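Local coordinates for putative methylthioribose-1-phosphate isomerase (Pyrococcus horikoshii OT3, PDB 6A34), which probably interconverts 5-methylthioribose 1-phosphate and 5-methylthioribulose 1-phosphate, the isomerase step of the methionine salvage pathway, at residues A[46-51]-A[93-98]; A[111-116]-A[130-135]. One frame throughout, in Å; residues are numbered along the deposited sequence.

Interaction 1 of 2, residues A[46-51]-A[93-98]; sequences EVAEAI and YEILKN
A48 points at helix 82-97 and meets the end of L96 where helix 44-52 runs beside it; the axes of the two short segments approach to 9.4 Å and lie only 18° from parallel. Everything that passes between the two segments is apolar. The methyl of A48 is the centre: its CB lies 3.8 Å from CG2 of I95 and 4.0 Å from CD2 of L96, and the small side chain lets the CA atoms of A48 and L96 come within 5.4 Å. L96 reaches over with one branch. Its CD2 also meets CG1 of V47 at 4.1 Å, the two side chains crossing obliquely, and it has a looser contact with CD1 of I51. I95 offers its short branch, CG2, on the more exposed side.

No hydrogen bond joins the two segments; away from the contact, NZ of K97 donates to OH of Y93 (2.9 Å), which also bonds N111. V47 also touches M26 and F41, and L96 touches L110 of helix 104-119. This is side-by-side packing of near-parallel helices, joining the N-terminal β-strand region to the helical bundle, close to R100, a predicted substrate-binding residue that I51 adjoins.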
loop_
_atom_site.group_PDB
_atom_site.type_symbol
_atom_site.label_atom_id
_atom_site.label_comp_id
_atom_site.label_asym_id
_atom_site.label_seq_id
_atom_site.Cartn_x
_atom_site.Cartn_y
_atom_site.Cartn_z
ATOM N N GLU A 46 -25.279 -4.992 -25.475
ATOM C CA GLU A 46 -24.110 -5.760 -25.007
ATOM C C GLU A 46 -22.882 -4.851 -24.778
ATOM O O GLU A 46 -22.139 -5.074 -23.836
ATOM C CB GLU A 46 -23.739 -6.874 -25.993
ATOM C CG GLU A 46 -24.778 -7.979 -26.128
ATOM C CD GLU A 46 -24.447 -9.056 -27.161
ATOM O OE1 GLU A 46 -23.527 -8.839 -27.987
ATOM O OE2 GLU A 46 -25.117 -10.122 -27.149
ATOM N N VAL A 47 -22.642 -3.879 -25.670
ATOM C CA VAL A 47 -21.518 -2.926 -25.571
ATOM C C VAL A 47 -21.766 -1.991 -24.377
ATOM O O VAL A 47 -20.865 -1.695 -23.602
ATOM C CB VAL A 47 -21.359 -2.114 -26.880
ATOM C CG1 VAL A 47 -20.412 -0.936 -26.750
ATOM C CG2 VAL A 47 -20.946 -2.986 -28.052
ATOM N N ALA A 48 -23.005 -1.505 -24.253
ATOM C CA ALA A 48 -23.371 -0.595 -23.171
ATOM C C ALA A 48 -23.133 -1.294 -21.824
ATOM O O ALA A 48 -22.490 -0.750 -20.939
ATOM C CB ALA A 48 -24.809 -0.126 -23.330
ATOM N N GLU A 49 -23.639 -2.520 -21.705
ATOM C CA GLU A 49 -23.505 -3.308 -20.495
ATOM C C GLU A 49 -22.007 -3.487 -20.155
ATOM O O GLU A 49 -21.619 -3.382 -18.996
ATOM C CB GLU A 49 -24.272 -4.626 -20.671
ATOM C CG GLU A 49 -24.342 -5.503 -19.429
ATOM C CD GLU A 49 -24.888 -4.840 -18.165
ATOM O OE1 GLU A 49 -25.760 -3.929 -18.285
ATOM O OE2 GLU A 49 -24.428 -5.232 -17.057
ATOM N N ALA A 50 -21.167 -3.718 -21.173
ATOM C CA ALA A 50 -19.716 -3.958 -21.014
ATOM C C ALA A 50 -19.000 -2.683 -20.552
ATOM O O ALA A 50 -17.993 -2.756 -19.866
ATOM C CB ALA A 50 -19.131 -4.496 -22.294
ATOM N N ILE A 51 -19.544 -1.507 -20.874
ATOM C CA ILE A 51 -19.023 -0.273 -20.301
ATOM C C ILE A 51 -19.428 -0.175 -18.816
ATOM O O ILE A 51 -18.586 0.126 -17.987
ATOM C CB ILE A 51 -19.479 0.951 -21.111
ATOM C CG1 ILE A 51 -18.749 1.032 -22.453
ATOM C CG2 ILE A 51 -19.307 2.231 -20.306
ATOM C CD1 ILE A 51 -19.562 1.687 -23.531
ATOM N N TYR A 93 -27.389 6.405 -29.161
ATOM C CA TYR A 93 -26.577 7.443 -28.545
ATOM C C TYR A 93 -26.882 7.550 -27.047
ATOM O O TYR A 93 -25.961 7.588 -26.241
ATOM C CB TYR A 93 -26.810 8.781 -29.241
ATOM C CG TYR A 93 -26.349 9.997 -28.483
ATOM C CD1 TYR A 93 -25.038 10.436 -28.566
ATOM C CD2 TYR A 93 -27.229 10.719 -27.684
ATOM C CE1 TYR A 93 -24.607 11.566 -27.884
ATOM C CE2 TYR A 93 -26.807 11.834 -26.972
ATOM C CZ TYR A 93 -25.493 12.266 -27.077
ATOM O OH TYR A 93 -25.077 13.383 -26.407
ATOM N N GLU A 94 -28.175 7.579 -26.711
ATOM C CA GLU A 94 -28.668 7.710 -25.343
ATOM C C GLU A 94 -28.324 6.477 -24.502
ATOM O O GLU A 94 -27.921 6.620 -23.357
ATOM C CB GLU A 94 -30.184 7.928 -25.312
ATOM C CG GLU A 94 -30.590 9.344 -25.664
ATOM C CD GLU A 94 -30.113 10.395 -24.674
ATOM O OE1 GLU A 94 -29.527 11.407 -25.128
ATOM O OE2 GLU A 94 -30.326 10.197 -23.449
ATOM N N ILE A 95 -28.528 5.280 -25.046
ATOM C CA ILE A 95 -28.194 4.062 -24.329
ATOM C C ILE A 95 -26.708 4.087 -23.923
ATOM O O ILE A 95 -26.338 3.737 -22.802
ATOM C CB ILE A 95 -28.573 2.833 -25.172
ATOM C CG1 ILE A 95 -30.097 2.658 -25.224
ATOM C CG2 ILE A 95 -27.883 1.579 -24.658
ATOM C CD1 ILE A 95 -30.594 1.477 -26.070
ATOM N N LEU A 96 -25.844 4.547 -24.825
ATOM C CA LEU A 96 -24.421 4.482 -24.606
ATOM C C LEU A 96 -23.961 5.635 -23.694
ATOM O O LEU A 96 -22.979 5.490 -22.918
ATOM C CB LEU A 96 -23.732 4.497 -25.974
ATOM C CG LEU A 96 -23.944 3.227 -26.799
ATOM C CD1 LEU A 96 -23.651 3.453 -28.270
ATOM C CD2 LEU A 96 -23.095 2.098 -26.243
ATOM N N LYS A 97 -24.663 6.770 -23.786
ATOM C CA LYS A 97 -24.369 7.951 -22.986
ATOM C C LYS A 97 -24.524 7.619 -21.494
ATOM O O LYS A 97 -23.673 8.005 -20.686
ATOM C CB LYS A 97 -25.287 9.105 -23.400
ATOM C CG LYS A 97 -24.870 10.480 -22.903
ATOM C CD LYS A 97 -25.922 11.530 -23.138
ATOM C CE LYS A 97 -25.353 12.929 -23.057
ATOM N NZ LYS A 97 -26.176 13.906 -23.811
ATOM N N ASN A 98 -25.582 6.861 -21.159
ATOM C CA ASN A 98 -26.043 6.611 -19.779
ATOM C C ASN A 98 -25.474 5.285 -19.248
ATOM O O ASN A 98 -26.183 4.481 -18.660
ATOM C CB ASN A 98 -27.574 6.645 -19.710
ATOM C CG ASN A 98 -28.161 7.889 -20.352
ATOM O OD1 ASN A 98 -29.082 7.800 -21.164
ATOM N ND2 ASN A 98 -27.630 9.055 -20.019
#

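Interaction 2 of 2, residues A[111-116]-A[130-135]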
loop_
_atom_site.group_PDB
_atom_site.type_symbol
_atom_site.label_atom_id
_atom_site.label_comp_id
_atom_site.label_asym_id
_atom_site.label_seq_id
_atom_site.Cartn_x
_atom_site.Cartn_y
_atom_site.Cartn_z
ATOM N N ASN A 111 -20.592 12.502 -28.613
ATOM C CA ASN A 111 -20.952 13.818 -29.096
ATOM C C ASN A 111 -20.259 14.164 -30.420
ATOM O O ASN A 111 -20.804 14.893 -31.230
ATOM C CB ASN A 111 -20.625 14.904 -28.072
ATOM C CG ASN A 111 -21.894 15.465 -27.488
ATOM O OD1 ASN A 111 -22.456 14.897 -26.550
ATOM N ND2 ASN A 111 -22.385 16.528 -28.106
ATOM N N ARG A 112 -19.013 13.737 -30.579
ATOM C CA ARG A 112 -18.256 13.930 -31.818
ATOM C C ARG A 112 -18.988 13.267 -33.004
ATOM O O ARG A 112 -19.010 13.816 -34.104
ATOM C CB ARG A 112 -16.866 13.318 -31.649
ATOM C CG ARG A 112 -15.966 13.428 -32.869
ATOM C CD ARG A 112 -14.547 12.971 -32.564
ATOM N NE ARG A 112 -13.743 12.798 -33.770
ATOM C CZ ARG A 112 -12.457 12.566 -33.748
ATOM N NH1 ARG A 112 -11.869 12.375 -32.576
ATOM N NH2 ARG A 112 -11.757 12.532 -34.871
ATOM N N ILE A 113 -19.572 12.082 -32.768
ATOM C CA ILE A 113 -20.257 11.335 -33.825
ATOM C C ILE A 113 -21.662 11.914 -34.066
ATOM O O ILE A 113 -22.002 12.245 -35.193
ATOM C CB ILE A 113 -20.273 9.846 -33.481
ATOM C CG1 ILE A 113 -18.835 9.321 -33.463
ATOM C CG2 ILE A 113 -21.191 9.093 -34.443
ATOM C CD1 ILE A 113 -18.729 7.850 -33.182
ATOM N N LYS A 114 -22.462 11.993 -33.005
ATOM C CA LYS A 114 -23.722 12.737 -32.950
ATOM C C LYS A 114 -23.633 14.035 -33.782
ATOM O O LYS A 114 -24.439 14.237 -34.690
ATOM C CB LYS A 114 -24.057 12.987 -31.477
ATOM C CG LYS A 114 -25.122 14.029 -31.177
ATOM C CD LYS A 114 -26.530 13.569 -31.453
ATOM C CE LYS A 114 -27.546 14.246 -30.552
ATOM N NZ LYS A 114 -28.919 13.793 -30.880
ATOM N N LYS A 115 -22.638 14.886 -33.495
ATOM C CA LYS A 115 -22.515 16.198 -34.122
ATOM C C LYS A 115 -22.209 16.035 -35.616
ATOM O O LYS A 115 -22.722 16.774 -36.433
ATOM C CB LYS A 115 -21.410 17.046 -33.472
ATOM C CG LYS A 115 -21.629 18.560 -33.463
ATOM C CD LYS A 115 -22.699 19.062 -34.441
ATOM C CE LYS A 115 -23.170 20.483 -34.202
ATOM N NZ LYS A 115 -22.565 21.418 -35.180
ATOM N N LEU A 116 -21.341 15.086 -35.973
ATOM C CA LEU A 116 -21.029 14.797 -37.399
ATOM C C LEU A 116 -22.302 14.371 -38.162
ATOM O O LEU A 116 -22.502 14.787 -39.281
ATOM C CB LEU A 116 -19.960 13.705 -37.455
ATOM C CG LEU A 116 -19.472 13.324 -38.842
ATOM C CD1 LEU A 116 -18.547 14.398 -39.385
ATOM C CD2 LEU A 116 -18.778 11.972 -38.815
ATOM N N ARG A 130 -21.522 5.472 -43.532
ATOM C CA ARG A 130 -20.093 5.400 -43.821
ATOM C C ARG A 130 -19.325 6.315 -42.858
ATOM O O ARG A 130 -18.261 5.951 -42.375
ATOM C CB ARG A 130 -19.757 5.829 -45.255
ATOM C CG ARG A 130 -18.339 5.483 -45.699
ATOM C CD ARG A 130 -17.927 6.075 -47.044
ATOM N NE ARG A 130 -17.928 7.526 -47.014
ATOM C CZ ARG A 130 -17.015 8.285 -46.404
ATOM N NH1 ARG A 130 -15.930 7.731 -45.879
ATOM N NH2 ARG A 130 -17.197 9.595 -46.329
ATOM N N LEU A 131 -19.872 7.512 -42.644
ATOM C CA LEU A 131 -19.267 8.555 -41.867
ATOM C C LEU A 131 -19.156 8.138 -40.388
ATOM O O LEU A 131 -18.115 8.360 -39.767
ATOM C CB LEU A 131 -20.101 9.824 -42.010
ATOM C CG LEU A 131 -19.834 10.637 -43.272
ATOM C CD1 LEU A 131 -20.912 11.688 -43.448
ATOM C CD2 LEU A 131 -18.456 11.266 -43.251
ATOM N N ILE A 132 -20.228 7.555 -39.849
ATOM C CA ILE A 132 -20.260 7.122 -38.471
ATOM C C ILE A 132 -19.147 6.107 -38.231
ATOM O O ILE A 132 -18.447 6.203 -37.245
ATOM C CB ILE A 132 -21.615 6.488 -38.123
ATOM C CG1 ILE A 132 -22.726 7.531 -38.060
ATOM C CG2 ILE A 132 -21.517 5.677 -36.837
ATOM C CD1 ILE A 132 -24.101 6.918 -38.073
ATOM N N VAL A 133 -19.051 5.105 -39.115
ATOM C CA VAL A 133 -18.115 4.029 -38.929
ATOM C C VAL A 133 -16.700 4.624 -39.002
ATOM O O VAL A 133 -15.811 4.284 -38.174
ATOM C CB VAL A 133 -18.325 2.888 -39.948
ATOM C CG1 VAL A 133 -17.174 1.881 -39.923
ATOM C CG2 VAL A 133 -19.668 2.191 -39.753
ATOM N N GLN A 134 -16.500 5.511 -39.984
ATOM C CA GLN A 134 -15.218 6.100 -40.222
ATOM C C GLN A 134 -14.775 6.887 -38.973
ATOM O O GLN A 134 -13.626 6.795 -38.572
ATOM C CB GLN A 134 -15.253 6.991 -41.468
ATOM C CG GLN A 134 -13.959 7.760 -41.700
ATOM C CD GLN A 134 -13.971 8.553 -42.985
ATOM O OE1 GLN A 134 -13.446 8.120 -44.010
ATOM N NE2 GLN A 134 -14.572 9.727 -42.933
ATOM N N GLU A 135 -15.686 7.695 -38.430
ATOM C CA GLU A 135 -15.471 8.468 -37.250
ATOM C C GLU A 135 -15.063 7.588 -36.054
ATOM O O GLU A 135 -14.160 7.977 -35.330
ATOM C CB GLU A 135 -16.715 9.282 -36.887
ATOM C CG GLU A 135 -16.381 10.610 -36.228
ATOM C CD GLU A 135 -15.422 11.521 -36.990
ATOM O OE1 GLU A 135 -15.158 11.248 -38.183
ATOM O OE2 GLU A 135 -14.950 12.525 -36.390
#
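R112 and E135 form the salt bridge between helices 104-119 and 125-157. NE of R112 donates to OE2 of E135 over 2.9 Å, nearly straight at 166°. The oxygen lies close to the guanidinium plane, at its edge, whereas the donor reaches the carboxylate on its anti side and tilted out of its plane; the two groups are turned 67° apart. An extended chain carries the arginine's NE across. Its NH1 is satisfied by a second salt bridge, to E142, two turns further along helix 125-157, and NH2 is also hydrogen-bonded outside the two segments. The other carboxylate oxygen, OE1, has a long, weak ion pair with K138. The helices run antiparallel, consecutive members of the N-terminal helical bundle, and apolar groups pack beside the charges. CD2 of L116 sits 3.7 Å from OE1 of E135 and also touches CB of L131, while CG1 of I113 lies 3.9 Å from CG of E135, the two side chains lying alongside and pointing opposite ways. Replacing E135 by an alanine would remove the carboxylate and probably leave NE of R112 without its mate, with a gap beside L116 and I113. Alongside, CG2 of I113 meets CG2 of I132 at 4.2 Å, with F89 of helix 82-97 against both isoleucines.

Interaction 1 comes earlier in the chain than interaction 2, and their centres lie about 16 Å apart on the same side of the chain's centre. Helices 82-97 and 104-119, which follow each other in sequence, connect them: the first gives a segment to interaction 1, the second to interaction 2. Y93 bridges directly, its OH 3.0 Å from OD1 of N111, a probable hydrogen bond, and its ring in a cation-pi contact with K114. Helix 82-97 also packs on helix 125-157 through F85 and F89, so both contacts belong to one helical bundle, with helix 44-52 packed beside helix 82-97. Interaction 1 borders the predicted substrate site at R100, whereas interaction 2 lies away from the predicted substrate-binding and catalytic residues.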